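Local coordinates for iron-regulated transcriptional activator AFT2 (Saccharomyces cerevisiae, PDB 4LMG), which activates iron-regulon genes when iron is low by recognising the 5'-CACCC-3' element in their promoters, and loses DNA binding when iron drives its dimerization, at residues A72-A80 and V90-H99; P31-E39 and K45-V53. One frame throughout, in Å; residues are numbered along the deposited sequence.

Contact 1: residues A72-A80 and V90-H99; sequences ACPFRIRAA and VVVMNNIHSH. With ZN (zinc ion), chain I; nucleotides of chain H.
The Cys2His2 zinc site at the open end of a beta hairpin joins Cys73 to His97 and His99. Zinc is held by Cys73 SG at 2.3 Å, His97 ND1 at 2.1 Å and His99 NE2 at 2.0 Å. Cys50, on the neighbouring strand, is the fourth ligand. Cys73 SG lies anti to its backbone N (chi1 -177°), which turns the sulfur toward both histidines. It meets the His99 ring at its edge. A weak hydrogen bond from Phe75 N reaches this sulfur. The Phe75 ring lies alongside His97 in an offset stack, with centroids 4.5 Å apart and planes at 23°. His97 CE1 sits over one face of Phe75, so a hydrophobic ring backs this metal ligand. Beyond Phe75 the segments pair as antiparallel strands of the WRKY-GCM1 sheet. Met93 N to Arg76 O (2.7 Å) and Arg78 N to Val91 O (2.9 Å) are two of their four backbone hydrogen bonds. Ile77, Ala79, Val90 and Val92 share one face; Ile77, Ala79 and Val92 pack on helix 21-29, and Val90 touches Leu9. Ile77 CG2 touches Val90 CG1 at 3.8 Å. Arg76, Arg78 and Met93 share the other face, beside the DNA. Arg76 bends at chi2, and NH1 grips the carbonyl oxygens of Cys73 and Phe75. This holds the guanidinium with one face over the base of DA1 of chain H. Met93 CE rests on Arg78 CB at 3.6 Å.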
# COMPACT_ATOMS: atom_id res chain seq x y z
N ALA A 72 17.23 -10.43 -1.51
CA ALA A 72 15.82 -10.78 -1.38
C ALA A 72 15.65 -12.25 -1.01
O ALA A 72 16.27 -13.13 -1.62
CB ALA A 72 15.07 -10.46 -2.65
N CYS A 73 14.81 -12.52 -0.02
CA CYS A 73 14.58 -13.88 0.44
C CYS A 73 13.39 -14.52 -0.27
O CYS A 73 12.32 -13.93 -0.35
CB CYS A 73 14.35 -13.90 1.95
SG CYS A 73 14.13 -15.55 2.63
N PRO A 74 13.59 -15.75 -0.78
CA PRO A 74 12.59 -16.48 -1.57
C PRO A 74 11.51 -17.15 -0.73
O PRO A 74 10.46 -17.51 -1.26
CB PRO A 74 13.44 -17.55 -2.26
CG PRO A 74 14.53 -17.83 -1.29
CD PRO A 74 14.84 -16.51 -0.63
N PHE A 75 11.76 -17.31 0.57
CA PHE A 75 10.80 -17.93 1.48
C PHE A 75 9.40 -17.36 1.30
O PHE A 75 9.22 -16.14 1.24
CB PHE A 75 11.26 -17.75 2.93
CG PHE A 75 10.34 -18.37 3.95
CD1 PHE A 75 9.39 -17.61 4.61
CD2 PHE A 75 10.45 -19.72 4.26
CE1 PHE A 75 8.56 -18.19 5.55
CE2 PHE A 75 9.62 -20.30 5.20
CZ PHE A 75 8.67 -19.53 5.85
N ARG A 76 8.41 -18.24 1.20
CA ARG A 76 7.03 -17.82 1.01
C ARG A 76 6.04 -18.72 1.75
O ARG A 76 6.18 -19.94 1.76
CB ARG A 76 6.66 -17.78 -0.48
CG ARG A 76 7.28 -16.64 -1.26
CD ARG A 76 6.90 -15.29 -0.68
NE ARG A 76 7.35 -14.19 -1.52
CZ ARG A 76 8.61 -13.76 -1.58
NH1 ARG A 76 9.55 -14.34 -0.85
NH2 ARG A 76 8.92 -12.74 -2.38
N ILE A 77 5.04 -18.10 2.37
CA ILE A 77 3.93 -18.85 2.93
C ILE A 77 2.64 -18.40 2.25
O ILE A 77 2.38 -17.21 2.12
CB ILE A 77 3.80 -18.63 4.45
CG1 ILE A 77 5.09 -19.05 5.16
CG2 ILE A 77 2.62 -19.41 5.00
CD1 ILE A 77 5.01 -18.94 6.66
N ARG A 78 1.85 -19.37 1.80
CA ARG A 78 0.61 -19.05 1.11
C ARG A 78 -0.58 -19.73 1.78
O ARG A 78 -0.66 -20.95 1.85
CB ARG A 78 0.70 -19.46 -0.36
CG ARG A 78 -0.47 -18.99 -1.22
CD ARG A 78 -0.10 -19.05 -2.69
NE ARG A 78 -1.23 -18.71 -3.56
CZ ARG A 78 -2.03 -19.61 -4.12
NH1 ARG A 78 -1.83 -20.90 -3.91
NH2 ARG A 78 -3.03 -19.21 -4.90
N ALA A 79 -1.50 -18.92 2.29
CA ALA A 79 -2.74 -19.43 2.85
C ALA A 79 -3.87 -19.16 1.87
O ALA A 79 -4.08 -18.02 1.45
CB ALA A 79 -3.03 -18.78 4.19
N ALA A 80 -4.60 -20.21 1.50
CA ALA A 80 -5.66 -20.08 0.50
C ALA A 80 -6.96 -20.73 0.97
O ALA A 80 -6.96 -21.83 1.52
CB ALA A 80 -5.21 -20.69 -0.82
N VAL A 90 -2.70 -24.04 4.31
CA VAL A 90 -1.49 -23.26 4.43
C VAL A 90 -0.29 -24.05 3.93
O VAL A 90 -0.04 -25.18 4.37
CB VAL A 90 -1.24 -22.82 5.88
CG1 VAL A 90 -0.02 -21.92 5.96
CG2 VAL A 90 -2.46 -22.11 6.44
N VAL A 91 0.44 -23.46 2.99
CA VAL A 91 1.60 -24.13 2.40
C VAL A 91 2.85 -23.26 2.51
O VAL A 91 2.80 -22.05 2.29
CB VAL A 91 1.35 -24.47 0.93
CG1 VAL A 91 2.52 -25.28 0.37
CG2 VAL A 91 0.05 -25.25 0.77
N VAL A 92 3.97 -23.90 2.85
CA VAL A 92 5.26 -23.22 2.87
C VAL A 92 6.02 -23.53 1.58
O VAL A 92 6.13 -24.69 1.18
CB VAL A 92 6.11 -23.67 4.07
CG1 VAL A 92 7.49 -23.04 4.00
CG2 VAL A 92 5.42 -23.31 5.38
N MET A 93 6.54 -22.49 0.95
CA MET A 93 7.29 -22.63 -0.29
C MET A 93 8.72 -22.12 -0.11
O MET A 93 8.99 -21.32 0.79
CB MET A 93 6.60 -21.85 -1.41
CG MET A 93 5.11 -22.11 -1.52
SD MET A 93 4.28 -20.99 -2.66
CE MET A 93 2.59 -21.58 -2.54
N ASN A 94 9.62 -22.57 -0.98
CA ASN A 94 11.03 -22.16 -0.91
C ASN A 94 11.51 -22.02 0.53
O ASN A 94 11.79 -20.91 1.00
CB ASN A 94 11.25 -20.85 -1.66
CG ASN A 94 11.15 -21.02 -3.17
OD1 ASN A 94 10.28 -20.45 -3.82
ND2 ASN A 94 12.06 -21.82 -3.73
N ASN A 95 11.61 -23.14 1.23
CA ASN A 95 11.98 -23.14 2.63
C ASN A 95 13.40 -22.62 2.89
O ASN A 95 13.87 -22.61 4.02
CB ASN A 95 11.82 -24.54 3.22
CG ASN A 95 11.91 -24.55 4.73
OD1 ASN A 95 12.83 -25.12 5.31
ND2 ASN A 95 10.95 -23.89 5.38
N ILE A 96 14.06 -22.18 1.82
CA ILE A 96 15.42 -21.66 1.92
C ILE A 96 15.42 -20.16 2.14
O ILE A 96 14.64 -19.43 1.53
CB ILE A 96 16.22 -21.96 0.64
CG1 ILE A 96 16.10 -23.45 0.28
CG2 ILE A 96 17.67 -21.55 0.81
CD1 ILE A 96 16.77 -23.81 -1.03
N HIS A 97 16.31 -19.69 3.01
CA HIS A 97 16.43 -18.26 3.28
C HIS A 97 17.76 -17.72 2.77
O HIS A 97 18.75 -18.44 2.68
CB HIS A 97 16.30 -17.98 4.78
CG HIS A 97 14.93 -18.28 5.33
ND1 HIS A 97 13.95 -17.32 5.42
CD2 HIS A 97 14.40 -19.42 5.82
CE1 HIS A 97 12.86 -17.86 5.94
NE2 HIS A 97 13.11 -19.13 6.19
N SER A 98 17.78 -16.43 2.45
CA SER A 98 18.98 -15.77 1.95
C SER A 98 19.63 -14.96 3.07
O SER A 98 20.42 -14.05 2.81
CB SER A 98 18.63 -14.84 0.79
OG SER A 98 17.82 -13.77 1.23
N HIS A 99 19.28 -15.29 4.31
CA HIS A 99 19.71 -14.50 5.45
C HIS A 99 19.69 -15.34 6.72
O HIS A 99 19.06 -16.39 6.77
CB HIS A 99 18.78 -13.30 5.62
CG HIS A 99 17.35 -13.67 5.80
ND1 HIS A 99 16.77 -13.82 7.05
CD2 HIS A 99 16.37 -13.94 4.90
CE1 HIS A 99 15.50 -14.16 6.90
NE2 HIS A 99 15.24 -14.24 5.61
ZN ZN I . 13.70 -15.35 4.85
O5' DA H 1 1.98 -18.92 -5.42
C5' DA H 1 3.17 -18.32 -4.92
C4' DA H 1 2.94 -16.88 -4.52
O4' DA H 1 4.13 -16.35 -3.89
C3' DA H 1 2.68 -15.92 -5.67
O3' DA H 1 1.99 -14.76 -5.19
C2' DA H 1 4.09 -15.58 -6.13
C1' DA H 1 4.87 -15.59 -4.81
N9 DA H 1 6.20 -16.18 -4.93
C8 DA H 1 6.51 -17.52 -4.92
N7 DA H 1 7.79 -17.76 -5.05
C5 DA H 1 8.36 -16.51 -5.14
C6 DA H 1 9.70 -16.08 -5.29
N6 DA H 1 10.73 -16.93 -5.37
N1 DA H 1 9.93 -14.75 -5.36
C2 DA H 1 8.89 -13.92 -5.28
N3 DA H 1 7.59 -14.19 -5.14
C4 DA H 1 7.40 -15.52 -5.08

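Contact 2: residues P31-E39 and K45-V53; sequences PQGIDIVIE and KVTFKCRSV. With ZN (zinc ion), chain I; nucleotides of chain G; nucleotides of chain H.
Val37 fits between the side chains of Arg51 and Lys49. Its CG1 branch presses on one face of the Arg51 guanidinium, 3.5 Å from NH1, and its CG2 branch meets Lys49 CG. Arg51 bends at chi3 (-49°), crosses Val37 at about a right angle and grips Asp35 side-on. Arg51 NE reaches Asp35 OD2 at 2.8 Å, nearly straight, from above the carboxylate plane, while NH2 reaches OD1 at 3.2 Å. NH2 also forms a salt bridge with Asp111. Val37 and Lys49 share one face of an antiparallel WRKY-GCM1 hairpin and exchange two backbone hydrogen bonds; Asp35 and Arg51 flank its strands. The N-to-C directions of 36-38 and 45-50 make an angle of 138°, well twisted from strictly antiparallel. On the other face Ile38 lies alongside Phe48, CG1 to CE2 3.9 Å, and its CG2 branch meets Val46 CG1. Ile36 CD1 comes obliquely to Phe48 CD2 at 4.2 Å, and both residues pack on Leu25 of helix 21-29. Ile34 CG2 rests on Cys50 SG, a zinc ligand. The extended Glu39 lies beside Thr47, while Lys49 crosses it in a long salt bridge, NZ to OE2 3.6 Å. Ile38 N donates a hydrogen bond to OP2 of DC10, and Ser52 N to OP1 of DG9, both of chain G.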
# COMPACT_ATOMS: atom_id res chain seq x y z
N PRO A 31 9.49 -18.00 16.90
CA PRO A 31 10.48 -18.79 17.63
C PRO A 31 11.58 -19.33 16.71
O PRO A 31 12.64 -19.70 17.21
CB PRO A 31 9.66 -19.95 18.20
CG PRO A 31 8.27 -19.40 18.30
CD PRO A 31 8.12 -18.51 17.10
N GLN A 32 11.33 -19.36 15.41
CA GLN A 32 12.31 -19.88 14.46
C GLN A 32 13.20 -18.77 13.89
O GLN A 32 13.96 -19.00 12.94
CB GLN A 32 11.60 -20.60 13.31
CG GLN A 32 10.66 -21.71 13.76
CD GLN A 32 11.39 -22.94 14.25
OE1 GLN A 32 12.23 -23.50 13.55
NE2 GLN A 32 11.09 -23.36 15.48
N GLY A 33 13.11 -17.58 14.46
CA GLY A 33 13.88 -16.45 13.97
C GLY A 33 13.37 -15.97 12.63
O GLY A 33 14.11 -15.39 11.83
N ILE A 34 12.09 -16.21 12.37
CA ILE A 34 11.47 -15.82 11.11
C ILE A 34 10.40 -14.77 11.35
O ILE A 34 9.45 -14.99 12.10
CB ILE A 34 10.85 -17.03 10.39
CG1 ILE A 34 11.95 -18.04 10.03
CG2 ILE A 34 10.12 -16.58 9.13
CD1 ILE A 34 11.43 -19.33 9.44
N ASP A 35 10.58 -13.62 10.71
CA ASP A 35 9.70 -12.47 10.88
C ASP A 35 8.79 -12.32 9.66
O ASP A 35 9.21 -11.79 8.63
CB ASP A 35 10.54 -11.20 11.07
CG ASP A 35 9.72 -9.99 11.48
OD1 ASP A 35 8.47 -10.06 11.42
OD2 ASP A 35 10.32 -8.97 11.85
N ILE A 36 7.56 -12.78 9.77
CA ILE A 36 6.65 -12.81 8.63
C ILE A 36 5.93 -11.48 8.40
O ILE A 36 5.45 -10.85 9.34
CB ILE A 36 5.59 -13.91 8.76
CG1 ILE A 36 4.71 -13.66 9.99
CG2 ILE A 36 6.24 -15.29 8.83
CD1 ILE A 36 3.44 -14.46 10.01
N VAL A 37 5.87 -11.07 7.14
CA VAL A 37 5.03 -9.94 6.75
C VAL A 37 4.08 -10.36 5.63
O VAL A 37 4.29 -11.38 4.99
CB VAL A 37 5.87 -8.72 6.29
CG1 VAL A 37 6.66 -8.16 7.46
CG2 VAL A 37 6.78 -9.11 5.14
N ILE A 38 3.03 -9.57 5.42
CA ILE A 38 2.09 -9.84 4.34
C ILE A 38 2.57 -9.21 3.04
O ILE A 38 2.75 -8.00 2.95
CB ILE A 38 0.68 -9.30 4.65
CG1 ILE A 38 0.17 -9.87 5.98
CG2 ILE A 38 -0.28 -9.64 3.51
CD1 ILE A 38 -1.10 -9.21 6.47
N GLU A 39 2.79 -10.05 2.03
CA GLU A 39 3.14 -9.57 0.71
C GLU A 39 1.88 -9.09 0.01
O GLU A 39 1.89 -8.08 -0.70
CB GLU A 39 3.78 -10.69 -0.11
CG GLU A 39 4.06 -10.33 -1.55
CD GLU A 39 4.81 -11.42 -2.29
OE1 GLU A 39 4.38 -12.59 -2.24
OE2 GLU A 39 5.84 -11.11 -2.92
N LYS A 45 -7.23 -15.34 0.15
CA LYS A 45 -5.82 -15.69 -0.00
C LYS A 45 -4.90 -14.67 0.66
O LYS A 45 -5.07 -13.46 0.51
CB LYS A 45 -5.45 -15.82 -1.48
CG LYS A 45 -3.96 -16.04 -1.71
CD LYS A 45 -3.62 -16.00 -3.19
CE LYS A 45 -3.90 -14.62 -3.79
NZ LYS A 45 -3.62 -14.61 -5.25
N VAL A 46 -3.91 -15.17 1.39
CA VAL A 46 -2.89 -14.32 1.98
C VAL A 46 -1.51 -14.90 1.71
O VAL A 46 -1.27 -16.09 1.95
CB VAL A 46 -3.07 -14.17 3.50
CG1 VAL A 46 -2.12 -13.11 4.04
CG2 VAL A 46 -4.51 -13.83 3.83
N THR A 47 -0.61 -14.07 1.19
CA THR A 47 0.75 -14.49 0.93
C THR A 47 1.70 -13.79 1.90
O THR A 47 1.67 -12.57 2.04
CB THR A 47 1.18 -14.18 -0.51
OG1 THR A 47 0.35 -14.91 -1.42
CG2 THR A 47 2.63 -14.59 -0.73
N PHE A 48 2.54 -14.58 2.56
CA PHE A 48 3.47 -14.06 3.55
C PHE A 48 4.90 -14.23 3.08
O PHE A 48 5.20 -15.11 2.28
CB PHE A 48 3.28 -14.79 4.89
CG PHE A 48 1.89 -14.70 5.44
CD1 PHE A 48 0.92 -15.61 5.05
CD2 PHE A 48 1.56 -13.73 6.37
CE1 PHE A 48 -0.36 -15.54 5.57
CE2 PHE A 48 0.29 -13.66 6.89
CZ PHE A 48 -0.68 -14.56 6.49
N LYS A 49 5.79 -13.38 3.59
CA LYS A 49 7.22 -13.52 3.35
C LYS A 49 8.01 -12.93 4.50
O LYS A 49 7.44 -12.37 5.44
CB LYS A 49 7.61 -12.85 2.03
CG LYS A 49 7.37 -11.35 1.99
CD LYS A 49 7.76 -10.79 0.64
CE LYS A 49 7.46 -9.30 0.56
NZ LYS A 49 7.66 -8.80 -0.83
N CYS A 50 9.33 -13.06 4.44
CA CYS A 50 10.19 -12.48 5.48
C CYS A 50 10.22 -10.97 5.36
O CYS A 50 10.34 -10.43 4.26
CB CYS A 50 11.61 -13.04 5.38
SG CYS A 50 11.80 -14.74 5.95
N ARG A 51 10.10 -10.29 6.49
CA ARG A 51 10.26 -8.84 6.50
C ARG A 51 11.56 -8.49 5.79
O ARG A 51 12.57 -9.17 5.95
CB ARG A 51 10.29 -8.29 7.92
CG ARG A 51 10.40 -6.78 7.97
CD ARG A 51 10.51 -6.28 9.40
NE ARG A 51 9.48 -6.88 10.24
CZ ARG A 51 8.21 -6.48 10.26
NH1 ARG A 51 7.80 -5.49 9.49
NH2 ARG A 51 7.35 -7.09 11.06
N SER A 52 11.52 -7.43 4.99
CA SER A 52 12.69 -6.98 4.26
C SER A 52 13.60 -6.19 5.20
O SER A 52 13.20 -5.16 5.75
CB SER A 52 12.26 -6.12 3.07
OG SER A 52 13.36 -5.84 2.21
N VAL A 53 14.82 -6.68 5.38
CA VAL A 53 15.80 -6.00 6.22
C VAL A 53 17.07 -5.67 5.44
O VAL A 53 17.36 -4.50 5.17
CB VAL A 53 16.17 -6.85 7.45
CG1 VAL A 53 17.28 -6.17 8.25
CG2 VAL A 53 14.95 -7.08 8.33
ZN ZN I . 13.70 -15.35 4.85
P DC G 10 2.08 -5.97 7.13
OP1 DC G 10 1.47 -5.57 8.41
OP2 DC G 10 2.74 -7.29 7.02
O5' DC G 10 0.96 -5.88 5.98
C5' DC G 10 0.05 -4.79 5.96
C4' DC G 10 -0.70 -4.71 4.64
O4' DC G 10 0.13 -4.11 3.61
C3' DC G 10 -1.19 -6.05 4.06
O3' DC G 10 -2.56 -5.98 3.74
C2' DC G 10 -0.38 -6.18 2.77
C1' DC G 10 -0.28 -4.71 2.40
N1 DC G 10 0.69 -4.41 1.31
C2 DC G 10 0.41 -3.34 0.45
O2 DC G 10 -0.61 -2.67 0.63
N3 DC G 10 1.28 -3.06 -0.55
C4 DC G 10 2.38 -3.80 -0.72
N4 DC G 10 3.20 -3.48 -1.73
C5 DC G 10 2.67 -4.90 0.14
C6 DC G 10 1.81 -5.17 1.13
P DG G 9 8.13 -5.40 3.80
OP1 DG G 9 9.26 -5.75 4.68
OP2 DG G 9 7.91 -6.17 2.56
O5' DG G 9 6.78 -5.43 4.66
C5' DG G 9 6.70 -4.56 5.79
C4' DG G 9 5.28 -4.09 6.02
O4' DG G 9 4.94 -3.03 5.09
C3' DG G 9 4.20 -5.15 5.83
O3' DG G 9 3.14 -4.84 6.71
C2' DG G 9 3.81 -4.97 4.36
C1' DG G 9 3.91 -3.45 4.21
N9 DG G 9 4.27 -2.95 2.88
C8 DG G 9 5.28 -3.40 2.07
N7 DG G 9 5.37 -2.74 0.94
C5 DG G 9 4.36 -1.79 1.02
C6 DG G 9 3.97 -0.79 0.09
O6 DG G 9 4.46 -0.54 -1.02
N1 DG G 9 2.90 -0.04 0.55
C2 DG G 9 2.28 -0.23 1.77
N2 DG G 9 1.26 0.59 2.05
N3 DG G 9 2.63 -1.17 2.65
C4 DG G 9 3.67 -1.91 2.21
P DA H 2 0.41 -14.60 -5.43
OP1 DA H 2 -0.18 -14.06 -4.19
OP2 DA H 2 -0.10 -15.87 -5.98
O5' DA H 2 0.32 -13.46 -6.56
C5' DA H 2 1.30 -13.39 -7.61
C4' DA H 2 0.82 -12.62 -8.84
O4' DA H 2 -0.62 -12.63 -8.93
C3' DA H 2 1.25 -11.16 -8.93
O3' DA H 2 1.55 -10.86 -10.28
C2' DA H 2 0.02 -10.40 -8.46
C1' DA H 2 -1.14 -11.32 -8.84
N9 DA H 2 -2.18 -11.33 -7.83
C8 DA H 2 -2.46 -12.35 -6.96
N7 DA H 2 -3.46 -12.08 -6.14
C5 DA H 2 -3.85 -10.80 -6.50
C6 DA H 2 -4.85 -9.95 -6.01
N6 DA H 2 -5.67 -10.28 -5.02
N1 DA H 2 -4.97 -8.74 -6.59
C2 DA H 2 -4.14 -8.41 -7.59
N3 DA H 2 -3.16 -9.13 -8.13
C4 DA H 2 -3.07 -10.33 -7.54

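How the contacts relate
Contacts 1 and 2 are two hairpins in series along the chain, and their inner strands, 45-50 and 76-82, are neighbours in one antiparallel sheet. Their centres lie about 8 Å apart. The probable hydrogen bonds Phe48 N to Ile77 O (2.7 Å) and Val46 N to Ala79 O (2.9 Å) join them. The zinc ion ties the same two hairpins at one end: contact 2 supplies one ligand and contact 1 the other three. Cys50 SG lies 3.3 Å from His97 CE1. Both contacts also reach the DNA. Contact 1 meets chain H, while contact 2 meets both DNA chains, G and H, with Lys45 NZ 2.7 Å from N7 of DA2 of chain H.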